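Local coordinates for protein myosin-I heavy chain (Dictyostelium discoideum, PDB 5EJR) that is an actin-based motor with ATPase activity that acts early in phagocytosis and adhesion, here represented by its C-terminal MyTH4-FERM tail piece, at residues D329-G334 / V372-I377; S345-I350 / L407-L412; L362-E367 / V385-I390; R215-S220 / Y291-R296. One frame throughout, in Å; residues are numbered along the deposited sequence.

In the fold
All four contacts lie in the FERM part of the tail. Interactions 1, 2 and 3 belong to the helical middle lobe and touch one another in three dimensions: Trp331 CE2 of interaction 1 lies 3.6 Å from Ile347 CG2 of interaction 2, Leu373 CD1 of interaction 1 lies 3.6 Å from Trp386 CE3 of interaction 3, and Ala348 CB of interaction 2 lies 3.6 Å from Ile390 CD1 of interaction 3. Interaction 4 sits in the ubiquitin-like lobe and reaches interaction 1 through a salt bridge between the lobes, Arg295 NH2 to Glu330 OE1 at 2.8 Å; interaction 3 is its farthest neighbour, centres about 31 Å away. Two ethanediols, probably from the crystallisation liquor, border interactions 1 and 4.

Interaction 1. Residues D329-G334 / V372-I377; sequences DEWMKG and VLPDQI. With EDO (1,2-ethanediol), chain H.
Trp331 donates its indole NE1-H to Val372 O at 2.8 Å, a nearly straight bond (169°). The oxygen lies close to the ring plane, while the nitrogen sits above the plane of that carbonyl. With CG anti to the backbone N (chi1 166°), the indole runs beside Leu373 and crosses Pro374 at about a right angle: Pro374 CD lies over one face, a CH-pi contact 4.0 Å from the centroid of the five-membered ring, and Leu373 CD2 meets the edge at CZ2. Cutting the indole back to an alanine here is likely to leave Val372 O without its NE1 donor and open a gap beside the Pro374 ring. Met332 bends at chi2 and chi3, which curls the thioether back against the Val372-Leu373 peptide, SD 3.5 Å from Val372 C and CE 3.4 Å from Leu373 O. The Pro374 ring also presses on the end of the helix, its CG 3.1 Å from Trp331 O. Gly334 ends that helix with positive phi and lets the Gln376 amide close in, OE1 3.6 Å from Gly334 CA. Two waters donate to Met332 O; one accepts from Asp375 N, the other donates to Gln376 OE1 at 2.7 Å. Lys333 NZ forms a salt bridge with Asp329. The arrangement is a Schellman-terminated helix, 317-332, meeting a proline N-cap at the start of helix 375-378, within the helical middle lobe of the FERM domain.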
# COMPACT_ATOMS: atom_id res chain seq x y z
N ASP A 329 -9.08 17.90 14.56
CA ASP A 329 -9.76 16.61 14.37
C ASP A 329 -9.36 15.60 15.42
O ASP A 329 -10.23 14.89 15.97
CB ASP A 329 -9.52 16.09 12.95
CG ASP A 329 -10.15 14.73 12.72
OD1 ASP A 329 -11.37 14.68 12.46
OD2 ASP A 329 -9.42 13.72 12.83
N GLU A 330 -8.04 15.54 15.75
CA GLU A 330 -7.52 14.64 16.79
C GLU A 330 -8.08 15.04 18.16
O GLU A 330 -8.42 14.16 18.98
CB GLU A 330 -5.97 14.70 16.82
CG GLU A 330 -5.38 14.01 15.60
CD GLU A 330 -3.91 14.34 15.37
OE1 GLU A 330 -3.24 13.54 14.68
OE2 GLU A 330 -3.44 15.40 15.84
N TRP A 331 -8.15 16.37 18.41
CA TRP A 331 -8.75 16.90 19.63
C TRP A 331 -10.23 16.45 19.67
O TRP A 331 -10.68 15.97 20.71
CB TRP A 331 -8.71 18.42 19.64
CG TRP A 331 -9.60 19.08 20.67
CD1 TRP A 331 -10.76 19.76 20.44
CD2 TRP A 331 -9.41 19.06 22.09
NE1 TRP A 331 -11.31 20.18 21.64
CE2 TRP A 331 -10.51 19.75 22.67
CE3 TRP A 331 -8.44 18.50 22.94
CZ2 TRP A 331 -10.61 19.96 24.05
CZ3 TRP A 331 -8.54 18.71 24.31
CH2 TRP A 331 -9.65 19.39 24.86
N MET A 332 -10.97 16.59 18.55
CA MET A 332 -12.40 16.22 18.52
C MET A 332 -12.67 14.71 18.63
O MET A 332 -13.76 14.32 19.03
CB MET A 332 -13.13 16.82 17.32
CG MET A 332 -13.39 18.31 17.47
SD MET A 332 -14.09 18.90 19.04
CE MET A 332 -15.81 18.23 18.97
N LYS A 333 -11.66 13.88 18.30
CA LYS A 333 -11.70 12.41 18.41
C LYS A 333 -11.22 11.93 19.78
O LYS A 333 -11.14 10.73 20.03
CB LYS A 333 -10.88 11.75 17.31
CG LYS A 333 -11.59 11.66 15.98
CD LYS A 333 -10.55 11.33 14.91
CE LYS A 333 -11.19 11.02 13.57
NZ LYS A 333 -12.13 12.09 13.15
N GLY A 334 -10.91 12.86 20.68
CA GLY A 334 -10.50 12.54 22.04
C GLY A 334 -9.08 12.01 22.17
O GLY A 334 -8.74 11.40 23.18
N VAL A 372 -16.96 21.74 19.86
CA VAL A 372 -15.60 22.07 20.30
C VAL A 372 -15.02 21.21 21.44
O VAL A 372 -13.84 21.40 21.81
CB VAL A 372 -15.49 23.58 20.68
CG1 VAL A 372 -15.80 24.46 19.47
CG2 VAL A 372 -16.37 23.95 21.89
N LEU A 373 -15.79 20.26 21.98
CA LEU A 373 -15.23 19.38 23.01
C LEU A 373 -15.49 17.96 22.59
O LEU A 373 -16.63 17.68 22.21
CB LEU A 373 -15.90 19.57 24.38
CG LEU A 373 -15.50 20.69 25.28
CD1 LEU A 373 -16.30 20.55 26.58
CD2 LEU A 373 -13.96 20.69 25.57
N PRO A 374 -14.50 17.03 22.67
CA PRO A 374 -14.80 15.63 22.33
C PRO A 374 -15.60 14.98 23.47
O PRO A 374 -15.47 15.41 24.62
CB PRO A 374 -13.42 14.98 22.23
CG PRO A 374 -12.57 15.79 23.17
CD PRO A 374 -13.10 17.20 23.12
N ASP A 375 -16.34 13.89 23.19
CA ASP A 375 -17.13 13.18 24.21
C ASP A 375 -16.29 12.71 25.39
O ASP A 375 -16.75 12.78 26.53
CB ASP A 375 -17.85 11.97 23.60
CG ASP A 375 -18.96 12.33 22.62
OD1 ASP A 375 -19.24 13.56 22.46
OD2 ASP A 375 -19.53 11.41 22.02
N GLN A 376 -15.06 12.24 25.13
CA GLN A 376 -14.13 11.74 26.14
C GLN A 376 -13.87 12.74 27.28
O GLN A 376 -13.84 12.37 28.46
CB GLN A 376 -12.81 11.30 25.46
CG GLN A 376 -12.96 10.08 24.54
CD GLN A 376 -13.40 10.34 23.11
OE1 GLN A 376 -13.85 11.44 22.71
NE2 GLN A 376 -13.29 9.30 22.28
N ILE A 377 -13.77 14.04 26.95
CA ILE A 377 -13.58 15.13 27.91
C ILE A 377 -14.96 15.54 28.48
O ILE A 377 -15.09 15.80 29.67
CB ILE A 377 -12.92 16.33 27.14
CG1 ILE A 377 -11.44 16.01 26.68
CG2 ILE A 377 -13.00 17.63 27.92
CD1 ILE A 377 -10.47 15.80 27.72
C1 EDO H . 0.11 16.00 16.44
O1 EDO H . 0.46 14.66 16.74
C2 EDO H . -0.42 16.27 15.00
O2 EDO H . -1.13 15.21 14.38
O HOH W 1 -16.44 13.08 20.32
O HOH W 2 -14.35 11.47 20.07

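Interaction 2. Residues S345-I350 / L407-L412; sequences SIIAAI and LMFINL
Ile350 and Leu412 meet methyl to methyl: their CD1 atoms are 3.3 Å apart, closer than two methyl carbons normally sit, which makes this the pinch point between two helices running nearly antiparallel. The axes of the short segments come within 9.9 Å at a signed crossing angle of -161°, and the meeting is wholly apolar. Ile350 uses two branches. CD1 runs to Leu412, whereas CG2, held anti to the backbone N, turns to Phe409 CB at 4.1 Å. On the inner side, Ile347 CG2 comes to the edge of the Phe409 ring, near its plane, 3.6 Å from CE1. The ring, with its own CG anti to the backbone N (chi1 166°), swings toward helix 317-332, where Ile327 touches it. All three of Ile347, Ile350 and Phe409 are buried. The other side is looser and partly exposed. There Met408, bent at chi3, brings only its CE methyl and CB near Ile350 CD1, both at 4.1 Å, and so grazes the isoleucine. Ile346 touches Leu412 through a single branch, CG2 to CD1 at 3.7 Å, the two side chains crossing at about a right angle. Leu412 thus spans both regimes, one methyl squeezed by Ile350 and touched by Ile346. Such antiparallel packing of helices 341-355 and 402-416, through aliphatic methyls and the edge of one phenylalanine, is part of the all-helical middle lobe, the F2 lobe, of a FERM domain.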
# COMPACT_ATOMS: atom_id res chain seq x y z
N SER A 345 -11.70 23.94 28.82
CA SER A 345 -12.61 25.10 28.72
C SER A 345 -11.91 26.23 27.97
O SER A 345 -12.55 26.95 27.22
CB SER A 345 -12.99 25.57 30.13
OG SER A 345 -13.93 24.66 30.66
N ILE A 346 -10.59 26.40 28.18
CA ILE A 346 -9.82 27.44 27.44
C ILE A 346 -9.78 27.04 25.96
O ILE A 346 -9.98 27.88 25.09
CB ILE A 346 -8.38 27.62 28.06
CG1 ILE A 346 -8.48 28.28 29.45
CG2 ILE A 346 -7.47 28.48 27.13
CD1 ILE A 346 -7.24 28.06 30.42
N ILE A 347 -9.56 25.73 25.68
CA ILE A 347 -9.52 25.20 24.31
C ILE A 347 -10.86 25.42 23.65
O ILE A 347 -10.92 25.95 22.55
CB ILE A 347 -9.03 23.73 24.25
CG1 ILE A 347 -7.51 23.66 24.63
CG2 ILE A 347 -9.26 23.12 22.85
CD1 ILE A 347 -7.02 22.23 25.19
N ALA A 348 -11.94 25.03 24.35
CA ALA A 348 -13.30 25.20 23.85
C ALA A 348 -13.55 26.68 23.56
O ALA A 348 -13.99 26.98 22.46
CB ALA A 348 -14.28 24.65 24.88
N ALA A 349 -13.11 27.62 24.46
CA ALA A 349 -13.28 29.07 24.22
C ALA A 349 -12.62 29.56 22.94
O ALA A 349 -13.26 30.31 22.19
CB ALA A 349 -12.83 29.89 25.42
N ILE A 350 -11.37 29.12 22.67
CA ILE A 350 -10.64 29.51 21.46
C ILE A 350 -11.35 28.99 20.24
O ILE A 350 -11.52 29.72 19.28
CB ILE A 350 -9.16 29.01 21.49
CG1 ILE A 350 -8.38 29.71 22.60
CG2 ILE A 350 -8.48 29.23 20.13
CD1 ILE A 350 -7.11 28.99 22.95
N LEU A 407 -2.95 29.33 16.17
CA LEU A 407 -1.63 29.17 16.79
C LEU A 407 -1.75 28.97 18.29
O LEU A 407 -1.01 28.17 18.85
CB LEU A 407 -0.73 30.41 16.49
CG LEU A 407 -0.27 30.61 15.04
CD1 LEU A 407 0.27 32.02 14.81
CD2 LEU A 407 0.79 29.63 14.66
N MET A 408 -2.70 29.69 18.93
CA MET A 408 -2.98 29.62 20.37
C MET A 408 -3.53 28.22 20.69
O MET A 408 -3.16 27.64 21.70
CB MET A 408 -4.06 30.66 20.76
CG MET A 408 -3.55 32.06 20.97
SD MET A 408 -4.94 33.21 21.31
CE MET A 408 -5.40 32.71 22.98
N PHE A 409 -4.45 27.73 19.85
CA PHE A 409 -5.03 26.39 20.02
C PHE A 409 -3.91 25.34 19.93
O PHE A 409 -3.77 24.52 20.83
CB PHE A 409 -6.10 26.14 18.94
CG PHE A 409 -6.51 24.69 18.81
CD1 PHE A 409 -7.16 24.03 19.85
CD2 PHE A 409 -6.19 23.97 17.67
CE1 PHE A 409 -7.53 22.69 19.73
CE2 PHE A 409 -6.55 22.62 17.55
CZ PHE A 409 -7.21 21.99 18.59
N ILE A 410 -3.05 25.41 18.88
CA ILE A 410 -1.95 24.46 18.74
C ILE A 410 -0.99 24.56 19.93
O ILE A 410 -0.58 23.53 20.44
CB ILE A 410 -1.23 24.58 17.38
CG1 ILE A 410 -2.22 24.31 16.22
CG2 ILE A 410 -0.03 23.63 17.34
CD1 ILE A 410 -1.88 24.92 14.84
N ASN A 411 -0.67 25.77 20.38
CA ASN A 411 0.21 25.96 21.53
C ASN A 411 -0.33 25.27 22.78
O ASN A 411 0.40 24.61 23.51
CB ASN A 411 0.44 27.46 21.81
CG ASN A 411 1.36 27.70 22.99
OD1 ASN A 411 2.53 27.26 23.04
ND2 ASN A 411 0.83 28.33 23.99
N LEU A 412 -1.63 25.43 23.03
CA LEU A 412 -2.25 24.81 24.21
C LEU A 412 -2.26 23.30 24.15
O LEU A 412 -1.83 22.67 25.10
CB LEU A 412 -3.64 25.38 24.41
CG LEU A 412 -3.55 26.71 25.13
CD1 LEU A 412 -4.72 27.57 24.79
CD2 LEU A 412 -3.40 26.50 26.63

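Interaction 3. Residues L362-E367 / V385-I390; sequences LVLTKE and VWISMI
Leu364 and Ile387 bring the backbones closest, CA to CA 7.0 Å, where an extended segment passes a helix. Residues 362-365 are extended, and the chain enters helix 366-370 at Lys366, with Thr365 as the N-cap residue, whose OG1 accepts from Val368 N. Residues 385-390 lie inside helix 383-394. Leu364 points across to that helix. With its CG anti to the backbone N (chi1 -166°), the CD2 methyl slips past Ile387 to rest 3.4 Å from Ile387 O, while the same methyl meets Ile387 CG2 at 4.0 Å and Ile390 CG2 at 4.1 Å. The CG2 branches of both isoleucines stand anti to their backbone N, which turns both methyls to this one leucine carbon. This joins the linker before helix 366-370 to helix 383-394 at the outer edge of the helical F2 lobe of the FERM domain, a surface contact built mainly of methyl groups. Ile387 spends its other branch on the start of the short helix: CD1 comes to 3.9 Å from Lys366 N and 4.0 Å from Lys366 CG. The lysine, an exposed residue, runs on extended beyond CG. Toward the interior, Ile390 is buried, with Ala348 and Ile352 of helix 341-355 against it, and Val369 touches both isoleucines.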
# COMPACT_ATOMS: atom_id res chain seq x y z
N LEU A 362 -22.44 36.17 20.43
CA LEU A 362 -22.41 34.79 20.89
C LEU A 362 -23.52 34.36 21.85
O LEU A 362 -23.66 34.90 22.95
CB LEU A 362 -21.05 34.43 21.50
CG LEU A 362 -20.89 32.95 21.91
CD1 LEU A 362 -20.75 32.02 20.67
CD2 LEU A 362 -19.78 32.78 22.90
N VAL A 363 -24.29 33.36 21.44
CA VAL A 363 -25.27 32.75 22.31
C VAL A 363 -24.73 31.32 22.53
O VAL A 363 -24.72 30.52 21.59
CB VAL A 363 -26.71 32.81 21.76
CG1 VAL A 363 -27.69 32.12 22.71
CG2 VAL A 363 -27.14 34.25 21.52
N LEU A 364 -24.22 31.02 23.74
CA LEU A 364 -23.63 29.73 24.05
C LEU A 364 -24.70 28.68 24.34
O LEU A 364 -25.60 28.92 25.15
CB LEU A 364 -22.65 29.89 25.23
CG LEU A 364 -21.68 28.78 25.55
CD1 LEU A 364 -20.82 28.37 24.32
CD2 LEU A 364 -20.79 29.20 26.72
N THR A 365 -24.63 27.53 23.66
CA THR A 365 -25.64 26.47 23.81
C THR A 365 -24.94 25.13 23.92
O THR A 365 -23.72 25.05 23.68
CB THR A 365 -26.60 26.47 22.59
OG1 THR A 365 -25.91 26.06 21.40
CG2 THR A 365 -27.31 27.81 22.36
N LYS A 366 -25.71 24.05 24.21
CA LYS A 366 -25.23 22.68 24.26
C LYS A 366 -24.66 22.35 22.90
O LYS A 366 -23.59 21.76 22.83
CB LYS A 366 -26.36 21.69 24.57
CG LYS A 366 -26.82 21.71 26.01
CD LYS A 366 -28.02 20.78 26.22
CE LYS A 366 -28.49 20.80 27.66
NZ LYS A 366 -29.50 19.73 27.93
N GLU A 367 -25.36 22.77 21.82
CA GLU A 367 -24.97 22.48 20.44
C GLU A 367 -23.62 23.11 20.09
O GLU A 367 -22.81 22.48 19.41
CB GLU A 367 -26.10 22.88 19.46
CG GLU A 367 -27.40 22.08 19.64
CD GLU A 367 -28.22 22.22 20.93
OE1 GLU A 367 -28.23 23.32 21.54
OE2 GLU A 367 -28.84 21.21 21.33
N VAL A 385 -22.50 22.45 33.22
CA VAL A 385 -21.32 22.91 33.96
C VAL A 385 -20.23 23.35 32.93
O VAL A 385 -19.56 24.36 33.13
CB VAL A 385 -20.79 21.85 34.98
CG1 VAL A 385 -19.51 22.33 35.67
CG2 VAL A 385 -21.87 21.48 36.01
N TRP A 386 -20.10 22.62 31.83
CA TRP A 386 -19.17 23.00 30.76
C TRP A 386 -19.54 24.36 30.17
O TRP A 386 -18.67 25.19 30.00
CB TRP A 386 -19.15 21.93 29.68
CG TRP A 386 -18.32 20.76 30.05
CD1 TRP A 386 -18.76 19.49 30.30
CD2 TRP A 386 -16.90 20.72 30.14
NE1 TRP A 386 -17.69 18.66 30.50
CE2 TRP A 386 -16.53 19.39 30.44
CE3 TRP A 386 -15.88 21.68 29.96
CZ2 TRP A 386 -15.20 18.99 30.62
CZ3 TRP A 386 -14.55 21.28 30.11
CH2 TRP A 386 -14.22 19.96 30.43
N ILE A 387 -20.84 24.61 29.92
CA ILE A 387 -21.31 25.90 29.41
C ILE A 387 -20.83 27.03 30.33
O ILE A 387 -20.22 27.99 29.85
CB ILE A 387 -22.86 25.89 29.26
CG1 ILE A 387 -23.26 25.04 28.04
CG2 ILE A 387 -23.38 27.34 29.15
CD1 ILE A 387 -24.88 24.70 27.93
N SER A 388 -21.06 26.88 31.64
CA SER A 388 -20.65 27.84 32.66
C SER A 388 -19.10 28.04 32.68
O SER A 388 -18.65 29.18 32.76
CB SER A 388 -21.13 27.37 34.02
OG SER A 388 -20.89 28.39 34.97
N MET A 389 -18.31 26.95 32.62
CA MET A 389 -16.84 27.04 32.65
C MET A 389 -16.30 27.70 31.36
O MET A 389 -15.38 28.50 31.42
CB MET A 389 -16.21 25.65 32.86
CG MET A 389 -16.36 25.15 34.27
SD MET A 389 -15.58 23.54 34.48
CE MET A 389 -13.85 24.07 34.70
N ILE A 390 -16.89 27.37 30.22
CA ILE A 390 -16.52 27.92 28.92
C ILE A 390 -16.91 29.42 28.88
O ILE A 390 -16.09 30.26 28.48
CB ILE A 390 -17.11 27.07 27.78
CG1 ILE A 390 -16.40 25.70 27.75
CG2 ILE A 390 -16.99 27.76 26.44
CD1 ILE A 390 -17.16 24.61 27.03

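Interaction 4. Residues R215-S220 / Y291-R296; sequences RFIDQS and YFQVRR. With EDO (1,2-ethanediol), chain C.
Arg215 and Gln293 form a single parallel bridge, made of two backbone bonds: Arg215 N to Phe292 O at 3.0 Å and Val294 N to Arg215 O at 2.8 Å. Beyond the bridge the two chains diverge, and a water fills in, accepting from Ile217 N and donating to Val294 O. The guanidinium of Arg215 lies flat over the Tyr291 ring, a cation-pi pair with CZ 3.5 Å from the centroid and planes 6° apart. Tyr291 sets its ring there by holding CG between the backbone N and the carbonyl carbon (chi1 67°), while its hydroxyl bonds Glu260. Without the ring, as with an alanine here, the Arg215 guanidinium is likely to lose its flat support and be freer to turn, and Glu260 to lose the hydroxyl. Strands 211-215 and 290-296 pair as in the ubiquitin-like fold, whose first and last strands run parallel side by side; this is the F1 lobe of the FERM domain. Among apolar contacts, Val294 CB lies over the Phe216 face, 4.1 Å from the ring centroid, and Tyr243 stacks with that ring too. Set apart from these, the Ile217 CD1 methyl, which faces helix 317-332, rests obliquely on the Arg295 guanidinium, 3.5 Å from NH1. Other polar links are local: Arg295 NH1 donates to Gln293 OE1, its NH2 having Glu330 as outside partner, and Asp218 OD1 takes both Ser220 N and Ser220 OG, the latter at 2.7 Å, in an Asx turn that follows on from the type I turn 216-219. Phe292 N bonds an ethanediol, probably from the crystallisation liquor.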
# COMPACT_ATOMS: atom_id res chain seq x y z
N ARG A 215 -7.75 11.13 -0.06
CA ARG A 215 -8.48 12.05 0.81
C ARG A 215 -7.54 12.90 1.65
O ARG A 215 -6.39 12.50 1.92
CB ARG A 215 -9.46 11.30 1.70
CG ARG A 215 -10.46 10.46 0.93
CD ARG A 215 -11.67 10.15 1.76
NE ARG A 215 -12.26 8.86 1.39
CZ ARG A 215 -13.27 8.28 2.04
NH1 ARG A 215 -13.83 8.89 3.09
NH2 ARG A 215 -13.73 7.11 1.65
N PHE A 216 -8.03 14.07 2.06
CA PHE A 216 -7.32 14.98 2.96
C PHE A 216 -8.17 15.05 4.21
O PHE A 216 -9.30 14.58 4.20
CB PHE A 216 -7.10 16.37 2.33
CG PHE A 216 -5.98 16.38 1.32
CD1 PHE A 216 -6.19 15.91 0.02
CD2 PHE A 216 -4.73 16.89 1.65
CE1 PHE A 216 -5.13 15.90 -0.91
CE2 PHE A 216 -3.69 16.90 0.72
CZ PHE A 216 -3.89 16.38 -0.55
N ILE A 217 -7.63 15.62 5.29
CA ILE A 217 -8.28 15.75 6.59
C ILE A 217 -9.62 16.53 6.53
O ILE A 217 -10.51 16.26 7.34
CB ILE A 217 -7.26 16.35 7.62
CG1 ILE A 217 -7.74 16.20 9.09
CG2 ILE A 217 -6.89 17.79 7.29
CD1 ILE A 217 -7.47 14.85 9.71
N ASP A 218 -9.78 17.45 5.57
CA ASP A 218 -11.00 18.25 5.43
C ASP A 218 -12.12 17.48 4.72
O ASP A 218 -13.22 18.02 4.54
CB ASP A 218 -10.71 19.62 4.78
CG ASP A 218 -10.26 19.62 3.32
OD1 ASP A 218 -9.99 18.53 2.77
OD2 ASP A 218 -10.13 20.72 2.74
N GLN A 219 -11.84 16.21 4.34
CA GLN A 219 -12.72 15.26 3.64
C GLN A 219 -12.77 15.53 2.13
O GLN A 219 -13.45 14.81 1.39
CB GLN A 219 -14.12 15.16 4.28
CG GLN A 219 -14.12 14.63 5.70
CD GLN A 219 -15.47 14.84 6.36
OE1 GLN A 219 -15.70 15.84 7.05
NE2 GLN A 219 -16.39 13.90 6.16
N SER A 220 -11.99 16.52 1.65
CA SER A 220 -11.86 16.81 0.22
C SER A 220 -10.94 15.75 -0.36
O SER A 220 -10.24 15.07 0.38
CB SER A 220 -11.33 18.22 -0.02
OG SER A 220 -9.91 18.30 0.04
N TYR A 291 -9.30 3.43 2.76
CA TYR A 291 -9.00 4.55 1.89
C TYR A 291 -7.70 5.21 2.33
O TYR A 291 -7.31 5.07 3.49
CB TYR A 291 -10.17 5.55 1.78
CG TYR A 291 -10.49 6.31 3.05
CD1 TYR A 291 -9.86 7.52 3.34
CD2 TYR A 291 -11.46 5.85 3.93
CE1 TYR A 291 -10.17 8.24 4.49
CE2 TYR A 291 -11.79 6.57 5.08
CZ TYR A 291 -11.15 7.77 5.35
OH TYR A 291 -11.47 8.49 6.48
N PHE A 292 -7.03 5.88 1.39
CA PHE A 292 -5.79 6.61 1.65
C PHE A 292 -6.11 8.03 2.08
O PHE A 292 -6.95 8.70 1.46
CB PHE A 292 -4.94 6.69 0.38
CG PHE A 292 -4.35 5.39 -0.09
CD1 PHE A 292 -3.40 4.72 0.67
CD2 PHE A 292 -4.67 4.87 -1.34
CE1 PHE A 292 -2.81 3.55 0.22
CE2 PHE A 292 -4.10 3.68 -1.78
CZ PHE A 292 -3.17 3.03 -1.01
N GLN A 293 -5.43 8.50 3.15
CA GLN A 293 -5.61 9.85 3.65
C GLN A 293 -4.23 10.53 3.87
O GLN A 293 -3.34 9.94 4.48
CB GLN A 293 -6.45 9.83 4.93
CG GLN A 293 -6.51 11.14 5.73
CD GLN A 293 -7.08 10.92 7.11
OE1 GLN A 293 -6.43 10.38 8.00
NE2 GLN A 293 -8.29 11.38 7.37
N VAL A 294 -4.05 11.72 3.30
CA VAL A 294 -2.84 12.51 3.48
C VAL A 294 -2.90 13.08 4.90
O VAL A 294 -3.96 13.51 5.36
CB VAL A 294 -2.64 13.61 2.40
CG1 VAL A 294 -1.61 14.66 2.83
CG2 VAL A 294 -2.21 12.98 1.08
N ARG A 295 -1.79 12.99 5.61
CA ARG A 295 -1.69 13.50 6.97
C ARG A 295 -0.36 14.20 7.10
O ARG A 295 0.59 13.84 6.42
CB ARG A 295 -1.74 12.35 7.99
CG ARG A 295 -3.13 11.70 8.12
CD ARG A 295 -3.17 10.82 9.35
NE ARG A 295 -3.29 11.58 10.60
CZ ARG A 295 -4.42 12.09 11.08
NH1 ARG A 295 -5.54 12.03 10.36
NH2 ARG A 295 -4.43 12.71 12.25
N ARG A 296 -0.29 15.17 8.00
CA ARG A 296 1.01 15.78 8.26
C ARG A 296 1.68 14.80 9.21
O ARG A 296 1.12 14.43 10.26
CB ARG A 296 0.93 17.18 8.86
CG ARG A 296 2.37 17.67 9.03
CD ARG A 296 2.43 19.05 9.45
NE ARG A 296 3.78 19.44 9.85
CZ ARG A 296 4.08 20.69 10.15
NH1 ARG A 296 3.15 21.65 10.04
NH2 ARG A 296 5.29 21.01 10.54
C1 EDO C . -8.16 5.03 -1.69
O1 EDO C . -8.66 6.29 -1.22
C2 EDO C . -8.85 4.57 -3.00
O2 EDO C . -7.86 3.96 -3.84
O HOH W 3 -4.86 16.06 5.28